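Local coordinates for rutinosidase (Aspergillus niger, PDB 6I1A), which is a secreted family 5 glycoside hydrolase that cleaves glycosidic bonds, releasing the disaccharide rutinose from flavonoid glycosides such as rutin, at residues 29-33 and 93-97; 131-137 and 187-193. All coordinates share one frame; numbering follows the deposited sequence.

Contact 1: residues 29-33 and 93-97; sequences GWLEQ and IPTTY
Glu-32 reaches over Pro-94 and brings the loop 29-33 down on the end of strand 90-95. Its CB lies beside the methyl of Thr-96, with Glu-32 CB 3.8 Å from Thr-96 CG2. The next carbon, set between the backbone N and the carbonyl carbon (chi1 54°), is thereby turned to the proline, and Glu-32 CG meets Pro-94 CB at 3.7 Å. The chain then bends, keeping CD near the same proline carbon, and Glu-32 OE1 passes 4.0 Å from Pro-94 CB. At the tip, OE1 accepts an almost straight bond from its own loop, Gly-29 N to Glu-32 OE1 at 2.9 Å, which arrives 45° out of the carboxylate plane and ties the start of the loop to the glutamate side chain. The other oxygen, OE2, lies close to the carboxylate of Glu-34.

Leu-31 packs next to it. Leu-31 CB sits 3.7 Å from Pro-94 O, and the two methyls divide: Leu-31 CD1 lies alongside Thr-95 CG2 at 4.1 Å and also nears Ile-93 CG2, whereas CD2 covers the centre of one face of the Trp-30 ring. That indole touches Ile-93 as well, Trp-30 CZ3 lying 4.0 Å from Ile-93 CG2, and its NE1 is bonded to Tyr-71 O.

The backbones are joined through two water molecules. One takes the N-H of Leu-31 and donates to Pro-94 O; the second donates to Leu-31 O and accepts from Thr-96 N. Helix 113-128 covers Trp-30, Leu-31 and Thr-95 from outside. The arrangement belongs to the (beta/alpha)8 barrel of this family, in which the loop following one strand folds across the C-terminal end of the next, the end where such barrels carry their active sites.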
ATOM      1  N   GLY A  29      11.512 -21.912 -11.494  1.00 13.22           N
ATOM      2  CA  GLY A  29      10.838 -23.175 -11.730  1.00 12.81           C
ATOM      3  C   GLY A  29      11.750 -24.226 -12.291  1.00 14.77           C
ATOM      4  O   GLY A  29      11.259 -25.270 -12.739  1.00 16.19           O
ATOM      5  N   TRP A  30      13.050 -24.005 -12.223  1.00 13.64           N
ATOM      6  CA  TRP A  30      14.081 -24.881 -12.853  1.00 13.15           C
ATOM      7  C   TRP A  30      14.814 -25.643 -11.752  1.00 13.29           C
ATOM      8  O   TRP A  30      14.658 -26.883 -11.648  1.00 13.64           O
ATOM      9  CB  TRP A  30      15.005 -24.071 -13.717  1.00 12.22           C
ATOM     10  CG  TRP A  30      16.157 -24.834 -14.301  1.00 13.36           C
ATOM     11  CD1 TRP A  30      16.169 -26.126 -14.788  1.00 13.97           C
ATOM     12  CD2 TRP A  30      17.481 -24.332 -14.512  1.00 13.51           C
ATOM     13  NE1 TRP A  30      17.414 -26.450 -15.264  1.00 14.84           N
ATOM     14  CE2 TRP A  30      18.250 -25.362 -15.109  1.00 14.87           C
ATOM     15  CE3 TRP A  30      18.111 -23.119 -14.239  1.00 14.27           C
ATOM     16  CZ2 TRP A  30      19.583 -25.158 -15.451  1.00 15.11           C
ATOM     17  CZ3 TRP A  30      19.427 -22.966 -14.548  1.00 14.50           C
ATOM     18  CH2 TRP A  30      20.161 -23.950 -15.172  1.00 15.88           C
ATOM     19  N   LEU A  31      15.543 -24.917 -10.922  1.00 13.70           N
ATOM     20  CA  LEU A  31      16.268 -25.494  -9.769  1.00 12.39           C
ATOM     21  C   LEU A  31      15.478 -25.359  -8.459  1.00 12.81           C
ATOM     22  O   LEU A  31      15.900 -25.939  -7.455  1.00 14.02           O
ATOM     23  CB  LEU A  31      17.661 -24.865  -9.670  1.00 13.56           C
ATOM     24  CG  LEU A  31      18.482 -24.951 -10.947  1.00 13.97           C
ATOM     25  CD1 LEU A  31      19.862 -24.312 -10.782  1.00 14.12           C
ATOM     26  CD2 LEU A  31      18.616 -26.417 -11.427  1.00 15.10           C
ATOM     27  N   GLU A  32      14.352 -24.663  -8.470  1.00 11.97           N
ATOM     28  CA  GLU A  32      13.391 -24.625  -7.367  1.00 13.23           C
ATOM     29  C   GLU A  32      11.999 -24.796  -7.971  1.00 13.18           C
ATOM     30  O   GLU A  32      11.784 -24.185  -9.062  1.00 15.67           O
ATOM     31  CB  GLU A  32      13.526 -23.314  -6.583  1.00 14.09           C
ATOM     32  CG  GLU A  32      13.430 -22.009  -7.387  1.00 15.42           C
ATOM     33  CD  GLU A  32      12.051 -21.482  -7.693  1.00 14.64           C
ATOM     34  OE1 GLU A  32      11.883 -20.908  -8.765  1.00 17.15           O
ATOM     35  OE2 GLU A  32      11.170 -21.567  -6.795  1.00 16.54           O
ATOM     36  N   GLN A  33      11.129 -25.507  -7.307  1.00 13.28           N
ATOM     37  CA  GLN A  33       9.849 -25.930  -7.971  1.00 14.83           C
ATOM     38  C   GLN A  33       8.689 -25.201  -7.298  1.00 13.24           C
ATOM     39  O   GLN A  33       8.665 -25.057  -6.068  1.00 14.94           O
ATOM     40  CB  GLN A  33       9.647 -27.450  -7.845  1.00 15.11           C
ATOM     41  CG  GLN A  33      10.880 -28.260  -8.240  1.00 16.46           C
ATOM     42  CD  GLN A  33      11.429 -27.895  -9.580  1.00 16.53           C
ATOM     43  OE1 GLN A  33      10.717 -27.574 -10.561  1.00 16.45           O
ATOM     44  NE2 GLN A  33      12.753 -27.946  -9.710  1.00 15.45           N
ATOM     45  N   ILE A  93      19.075 -16.546 -11.284  1.00 11.48           N
ATOM     46  CA  ILE A  93      18.921 -17.988 -11.149  1.00 11.68           C
ATOM     47  C   ILE A  93      18.573 -18.374  -9.724  1.00 12.02           C
ATOM     48  O   ILE A  93      19.476 -18.482  -8.854  1.00 11.98           O
ATOM     49  CB  ILE A  93      20.139 -18.777 -11.687  1.00 12.43           C
ATOM     50  CG1 ILE A  93      20.597 -18.283 -13.049  1.00 13.87           C
ATOM     51  CG2 ILE A  93      19.786 -20.238 -11.663  1.00 13.15           C
ATOM     52  CD1 ILE A  93      21.760 -19.017 -13.654  1.00 15.42           C
ATOM     53  N   PRO A  94      17.286 -18.566  -9.405  1.00 11.83           N
ATOM     54  CA  PRO A  94      16.852 -19.023  -8.092  1.00 11.45           C
ATOM     55  C   PRO A  94      17.275 -20.478  -7.881  1.00 12.82           C
ATOM     56  O   PRO A  94      17.053 -21.335  -8.734  1.00 13.90           O
ATOM     57  CB  PRO A  94      15.321 -18.886  -8.123  1.00 12.59           C
ATOM     58  CG  PRO A  94      15.092 -17.870  -9.194  1.00 12.95           C
ATOM     59  CD  PRO A  94      16.138 -18.162 -10.248  1.00 12.08           C
ATOM     60  N   THR A  95      17.878 -20.731  -6.720  1.00 11.33           N
ATOM     61  CA  THR A  95      18.293 -22.076  -6.307  1.00 11.79           C
ATOM     62  C   THR A  95      17.703 -22.361  -4.930  1.00 11.81           C
ATOM     63  O   THR A  95      17.466 -21.431  -4.119  1.00 12.43           O
ATOM     64  CB  THR A  95      19.815 -22.186  -6.281  1.00 12.35           C
ATOM     65  OG1 THR A  95      20.427 -21.370  -5.259  1.00 13.44           O
ATOM     66  CG2 THR A  95      20.468 -21.845  -7.598  1.00 13.16           C
ATOM     67  N   THR A  96      17.500 -23.647  -4.621  1.00 11.78           N
ATOM     68  CA  THR A  96      17.237 -24.016  -3.218  1.00 12.20           C
ATOM     69  C   THR A  96      18.578 -24.070  -2.472  1.00 12.49           C
ATOM     70  O   THR A  96      19.621 -24.290  -3.084  1.00 12.60           O
ATOM     71  CB  THR A  96      16.508 -25.335  -3.060  1.00 13.28           C
ATOM     72  OG1 THR A  96      17.428 -26.389  -3.398  1.00 12.86           O
ATOM     73  CG2 THR A  96      15.277 -25.419  -3.947  1.00 12.87           C
ATOM     74  N   TYR A  97      18.520 -23.957  -1.167  1.00 10.84           N
ATOM     75  CA  TYR A  97      19.789 -24.094  -0.384  1.00 10.93           C
ATOM     76  C   TYR A  97      20.347 -25.504  -0.580  1.00 11.72           C
ATOM     77  O   TYR A  97      21.554 -25.697  -0.358  1.00 11.94           O
ATOM     78  CB  TYR A  97      19.638 -23.763   1.101  1.00 10.85           C
ATOM     79  CG  TYR A  97      18.705 -24.642   1.864  1.00 11.20           C
ATOM     80  CD1 TYR A  97      19.100 -25.928   2.247  1.00 11.77           C
ATOM     81  CD2 TYR A  97      17.403 -24.250   2.172  1.00 11.23           C
ATOM     82  CE1 TYR A  97      18.266 -26.750   2.955  1.00 12.60           C
ATOM     83  CE2 TYR A  97      16.549 -25.101   2.862  1.00 11.72           C
ATOM     84  CZ  TYR A  97      16.994 -26.356   3.272  1.00 11.85           C
ATOM     85  OH  TYR A  97      16.137 -27.211   3.920  1.00 13.34           O
TER
HETATM   86  O   HOH W   1      15.214 -22.135 -10.675  1.00 14.34           O
HETATM   87  O   HOH W   2      18.236 -26.082  -6.100  1.00 15.64           O

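Contact 2: residues 131-137 and 187-193; sequences HIIIDTH and YTLEPIN
From Ile-132 opposite Tyr-187 to Asp-135 opposite Glu-190, strands 131-136 and 187-190 run parallel, their axes 4.7 Å apart at closest and 20° off alignment, joined by four alternating backbone hydrogen bonds, from Thr-188 N to Ile-132 O through to Thr-136 N to Glu-190 O.

At the start of the pair, His-131 NE2 and Thr-188 OG1 share a nearly straight hydrogen bond of 2.7 Å in the ring plane, and the hydroxyl is also bonded to Trp-17 NE1. On the outward face, Tyr-187 lies alongside Ile-132 and is crossed by Ile-134, whose CD1 is 3.7 Å from Tyr-187 CD2. The opposite face turns polar toward the strand ends: Asp-135 CB packs against Glu-190 OE1 at 3.6 Å. The two carboxylates are close, Asp-135 OD1 to Glu-190 OE1 4.1 Å, and Glu-190 OE1 forms a salt bridge with Arg-92.

Beyond the ladder, Asn-193 lays its amide over one face of the His-137 ring, planes 23° apart and Asn-193 ND2 3.1 Å from His-137 CE1. An extended first torsion (chi1 -179°) carries the amide there, and Asn-193 OD1 is hydrogen-bonded to Arg-92. His-137 ND1 donates a bent bond of 2.6 Å to the syn side of Asp-135 OD2, tilted from the ring plane, so stacking and bond together fix the ring's rotation. One water links Thr-136 O to Asn-193 N, and another links His-137 O to Asn-193 O while accepting from Asn-193 ND2.

Helix 113-128 covers Tyr-187 and Ile-132 on the outside, while Met-240 of strand 239-241 touches Ile-133, Thr-188 and Glu-190, and strand 90-95 flanks 131-136 on its other edge.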
ATOM      1  N   HIS A 131      25.423 -11.301 -17.462  1.00 14.30           N
ATOM      2  CA  HIS A 131      25.713 -11.250 -15.990  1.00 13.82           C
ATOM      3  C   HIS A 131      24.798 -12.241 -15.290  1.00 14.74           C
ATOM      4  O   HIS A 131      23.638 -12.349 -15.731  1.00 13.49           O
ATOM      5  CB  HIS A 131      25.573  -9.832 -15.448  1.00 14.94           C
ATOM      6  CG  HIS A 131      26.155  -9.638 -14.070  1.00 13.06           C
ATOM      7  ND1 HIS A 131      27.509  -9.601 -13.840  1.00 15.02           N
ATOM      8  CD2 HIS A 131      25.545  -9.621 -12.839  1.00 14.15           C
ATOM      9  CE1 HIS A 131      27.710  -9.465 -12.532  1.00 13.71           C
ATOM     10  NE2 HIS A 131      26.559  -9.505 -11.911  1.00 14.44           N
ATOM     11  N   ILE A 132      25.286 -12.941 -14.288  1.00 12.46           N
ATOM     12  CA  ILE A 132      24.573 -14.003 -13.589  1.00 12.38           C
ATOM     13  C   ILE A 132      24.322 -13.561 -12.157  1.00 12.29           C
ATOM     14  O   ILE A 132      25.307 -13.328 -11.429  1.00 13.58           O
ATOM     15  CB  ILE A 132      25.325 -15.333 -13.635  1.00 12.76           C
ATOM     16  CG1 ILE A 132      25.807 -15.709 -15.048  1.00 14.13           C
ATOM     17  CG2 ILE A 132      24.504 -16.415 -13.022  1.00 13.63           C
ATOM     18  CD1 ILE A 132      24.674 -16.020 -16.040  1.00 15.07           C
ATOM     19  N   ILE A 133      23.080 -13.571 -11.721  1.00 11.90           N
ATOM     20  CA  ILE A 133      22.738 -13.412 -10.289  1.00 12.02           C
ATOM     21  C   ILE A 133      22.422 -14.780  -9.698  1.00 12.27           C
ATOM     22  O   ILE A 133      21.481 -15.431 -10.169  1.00 12.99           O
ATOM     23  CB  ILE A 133      21.557 -12.491 -10.062  1.00 11.16           C
ATOM     24  CG1 ILE A 133      21.829 -11.094 -10.622  1.00 12.76           C
ATOM     25  CG2 ILE A 133      21.117 -12.431  -8.592  1.00 11.99           C
ATOM     26  CD1 ILE A 133      20.564 -10.293 -10.867  1.00 13.02           C
ATOM     27  N   ILE A 134      23.215 -15.274  -8.734  1.00 12.12           N
ATOM     28  CA  ILE A 134      22.942 -16.541  -8.066  1.00 11.49           C
ATOM     29  C   ILE A 134      22.135 -16.233  -6.795  1.00 12.83           C
ATOM     30  O   ILE A 134      22.643 -15.504  -5.907  1.00 12.31           O
ATOM     31  CB  ILE A 134      24.204 -17.369  -7.750  1.00 12.77           C
ATOM     32  CG1 ILE A 134      24.993 -17.690  -9.019  1.00 14.08           C
ATOM     33  CG2 ILE A 134      23.802 -18.612  -6.974  1.00 13.24           C
ATOM     34  CD1 ILE A 134      26.336 -18.337  -8.723  1.00 15.87           C
ATOM     35  N   ASP A 135      20.891 -16.691  -6.737  1.00 11.50           N
ATOM     36  CA  ASP A 135      19.980 -16.414  -5.628  1.00 11.54           C
ATOM     37  C   ASP A 135      19.765 -17.678  -4.806  1.00 11.30           C
ATOM     38  O   ASP A 135      19.302 -18.705  -5.344  1.00 12.05           O
ATOM     39  CB  ASP A 135      18.686 -15.889  -6.267  1.00 12.55           C
ATOM     40  CG  ASP A 135      17.442 -16.045  -5.431  1.00 13.76           C
ATOM     41  OD1 ASP A 135      17.454 -15.931  -4.195  1.00 15.01           O
ATOM     42  OD2 ASP A 135      16.376 -16.200  -6.108  1.00 13.71           O
ATOM     43  N   THR A 136      20.053 -17.623  -3.507  1.00 10.91           N
ATOM     44  CA  THR A 136      19.679 -18.689  -2.574  1.00 11.76           C
ATOM     45  C   THR A 136      18.244 -18.423  -2.114  1.00 11.83           C
ATOM     46  O   THR A 136      18.051 -17.657  -1.143  1.00 12.44           O
ATOM     47  CB  THR A 136      20.712 -18.855  -1.452  1.00 12.55           C
ATOM     48  OG1 THR A 136      20.890 -17.617  -0.795  1.00 12.30           O
ATOM     49  CG2 THR A 136      22.036 -19.261  -2.050  1.00 15.11           C
ATOM     50  N   HIS A 137      17.281 -18.959  -2.879  1.00 11.71           N
ATOM     51  CA  HIS A 137      15.869 -18.589  -2.755  1.00 11.60           C
ATOM     52  C   HIS A 137      15.272 -19.048  -1.438  1.00 11.80           C
ATOM     53  O   HIS A 137      14.433 -18.333  -0.853  1.00 12.05           O
ATOM     54  CB  HIS A 137      15.136 -19.214  -3.952  1.00 11.78           C
ATOM     55  CG  HIS A 137      14.001 -18.416  -4.497  1.00 11.86           C
ATOM     56  ND1 HIS A 137      14.200 -17.172  -5.007  1.00 11.81           N
ATOM     57  CD2 HIS A 137      12.718 -18.786  -4.787  1.00 13.23           C
ATOM     58  CE1 HIS A 137      13.053 -16.763  -5.517  1.00 12.52           C
ATOM     59  NE2 HIS A 137      12.134 -17.708  -5.411  1.00 13.36           N
ATOM     60  N   TYR A 187      29.397 -12.584 -11.880  1.00 13.76           N
ATOM     61  CA  TYR A 187      28.394 -13.042 -10.877  1.00 14.12           C
ATOM     62  C   TYR A 187      28.116 -11.993  -9.827  1.00 15.68           C
ATOM     63  O   TYR A 187      29.037 -11.283  -9.301  1.00 16.86           O
ATOM     64  CB  TYR A 187      28.859 -14.309 -10.192  1.00 14.17           C
ATOM     65  CG  TYR A 187      29.013 -15.470 -11.128  1.00 14.36           C
ATOM     66  CD1 TYR A 187      30.234 -15.680 -11.792  1.00 14.91           C
ATOM     67  CD2 TYR A 187      28.007 -16.384 -11.392  1.00 14.81           C
ATOM     68  CE1 TYR A 187      30.409 -16.750 -12.665  1.00 15.28           C
ATOM     69  CE2 TYR A 187      28.179 -17.457 -12.239  1.00 16.08           C
ATOM     70  CZ  TYR A 187      29.392 -17.652 -12.893  1.00 15.52           C
ATOM     71  OH  TYR A 187      29.502 -18.722 -13.716  1.00 15.94           O
ATOM     72  N   THR A 188      26.842 -11.930  -9.441  1.00 13.37           N
ATOM     73  CA  THR A 188      26.333 -11.215  -8.269  1.00 13.47           C
ATOM     74  C   THR A 188      25.732 -12.243  -7.326  1.00 13.11           C
ATOM     75  O   THR A 188      25.020 -13.137  -7.754  1.00 12.72           O
ATOM     76  CB  THR A 188      25.348 -10.106  -8.651  1.00 12.16           C
ATOM     77  OG1 THR A 188      26.069  -9.075  -9.320  1.00 13.07           O
ATOM     78  CG2 THR A 188      24.552  -9.558  -7.512  1.00 12.63           C
ATOM     79  N   LEU A 189      26.011 -12.120  -6.022  1.00 12.38           N
ATOM     80  CA  LEU A 189      25.523 -13.069  -5.015  1.00 11.49           C
ATOM     81  C   LEU A 189      24.316 -12.483  -4.280  1.00 11.25           C
ATOM     82  O   LEU A 189      24.413 -11.389  -3.670  1.00 12.66           O
ATOM     83  CB  LEU A 189      26.674 -13.323  -4.017  1.00 11.56           C
ATOM     84  CG  LEU A 189      26.511 -14.489  -3.077  1.00 13.77           C
ATOM     85  CD1 LEU A 189      27.899 -14.955  -2.515  1.00 14.98           C
ATOM     86  CD2 LEU A 189      25.666 -14.127  -1.934  1.00 16.07           C
ATOM     87  N   GLU A 190      23.192 -13.190  -4.322  1.00 10.95           N
ATOM     88  CA  GLU A 190      21.955 -12.783  -3.644  1.00 11.43           C
ATOM     89  C   GLU A 190      21.606 -13.794  -2.557  1.00 10.68           C
ATOM     90  O   GLU A 190      21.153 -14.917  -2.846  1.00 10.66           O
ATOM     91  CB  GLU A 190      20.783 -12.704  -4.634  1.00 11.52           C
ATOM     92  CG  GLU A 190      19.537 -12.143  -3.987  1.00 11.50           C
ATOM     93  CD  GLU A 190      18.464 -11.739  -4.957  1.00 13.65           C
ATOM     94  OE1 GLU A 190      18.350 -12.338  -6.047  1.00 13.03           O
ATOM     95  OE2 GLU A 190      17.771 -10.730  -4.649  1.00 12.99           O
ATOM     96  N   PRO A 191      21.886 -13.460  -1.272  1.00 11.72           N
ATOM     97  CA  PRO A 191      21.866 -14.488  -0.222  1.00 11.05           C
ATOM     98  C   PRO A 191      20.545 -14.741   0.502  1.00 11.56           C
ATOM     99  O   PRO A 191      20.472 -15.604   1.377  1.00 11.79           O
ATOM    100  CB  PRO A 191      22.893 -13.876   0.767  1.00 11.44           C
ATOM    101  CG  PRO A 191      22.681 -12.414   0.672  1.00 12.53           C
ATOM    102  CD  PRO A 191      22.514 -12.218  -0.836  1.00 11.71           C
ATOM    103  N   ILE A 192      19.500 -14.007   0.121  1.00 11.05           N
ATOM    104  CA  ILE A 192      18.163 -14.278   0.691  1.00 11.65           C
ATOM    105  C   ILE A 192      17.122 -13.776  -0.308  1.00 11.21           C
ATOM    106  O   ILE A 192      17.428 -12.881  -1.122  1.00 11.32           O
ATOM    107  CB  ILE A 192      17.995 -13.622   2.091  1.00 10.87           C
ATOM    108  CG1 ILE A 192      16.864 -14.269   2.916  1.00 11.78           C
ATOM    109  CG2 ILE A 192      17.837 -12.121   2.005  1.00 12.83           C
ATOM    110  CD1 ILE A 192      17.001 -13.972   4.423  1.00 12.39           C
ATOM    111  N   ASN A 193      15.913 -14.333  -0.190  1.00 10.36           N
ATOM    112  CA  ASN A 193      14.780 -13.935  -1.059  1.00 10.60           C
ATOM    113  C   ASN A 193      13.522 -13.834  -0.231  1.00 10.41           C
ATOM    114  O   ASN A 193      13.127 -14.815   0.431  1.00 11.06           O
ATOM    115  CB  ASN A 193      14.594 -14.967  -2.153  1.00 10.71           C
ATOM    116  CG  ASN A 193      13.463 -14.569  -3.076  1.00 11.06           C
ATOM    117  OD1 ASN A 193      13.652 -13.699  -3.921  1.00 11.50           O
ATOM    118  ND2 ASN A 193      12.294 -15.203  -2.916  1.00 11.79           N
TER
HETATM  119  O   HOH W   3      16.136 -17.037   0.919  1.00 12.20           O
HETATM  120  O   HOH W   4      11.959 -17.150  -0.628  1.00 11.25           O

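How the contacts relate
Contact 1 and contact 2 lie in series along the chain, the first closing before the second opens, with centres about 11 Å apart in the barrel. They meet because strands 90-95 and 131-136 are neighbours in the parallel sheet: backbone bonds probably join Thr-95 to Asp-135 and to His-137, with Thr-95 O 2.8 Å from His-137 N, and Pro-94 packs against the side chains of both. Helix 113-128, which connects these two strands, backs both contacts. Contact 1 thus fits a loop onto one strand end, whereas contact 2 runs the length of two strands, and its far end, with Asp-135 and His-137, meets contact 1 at the C-terminal side of the barrel.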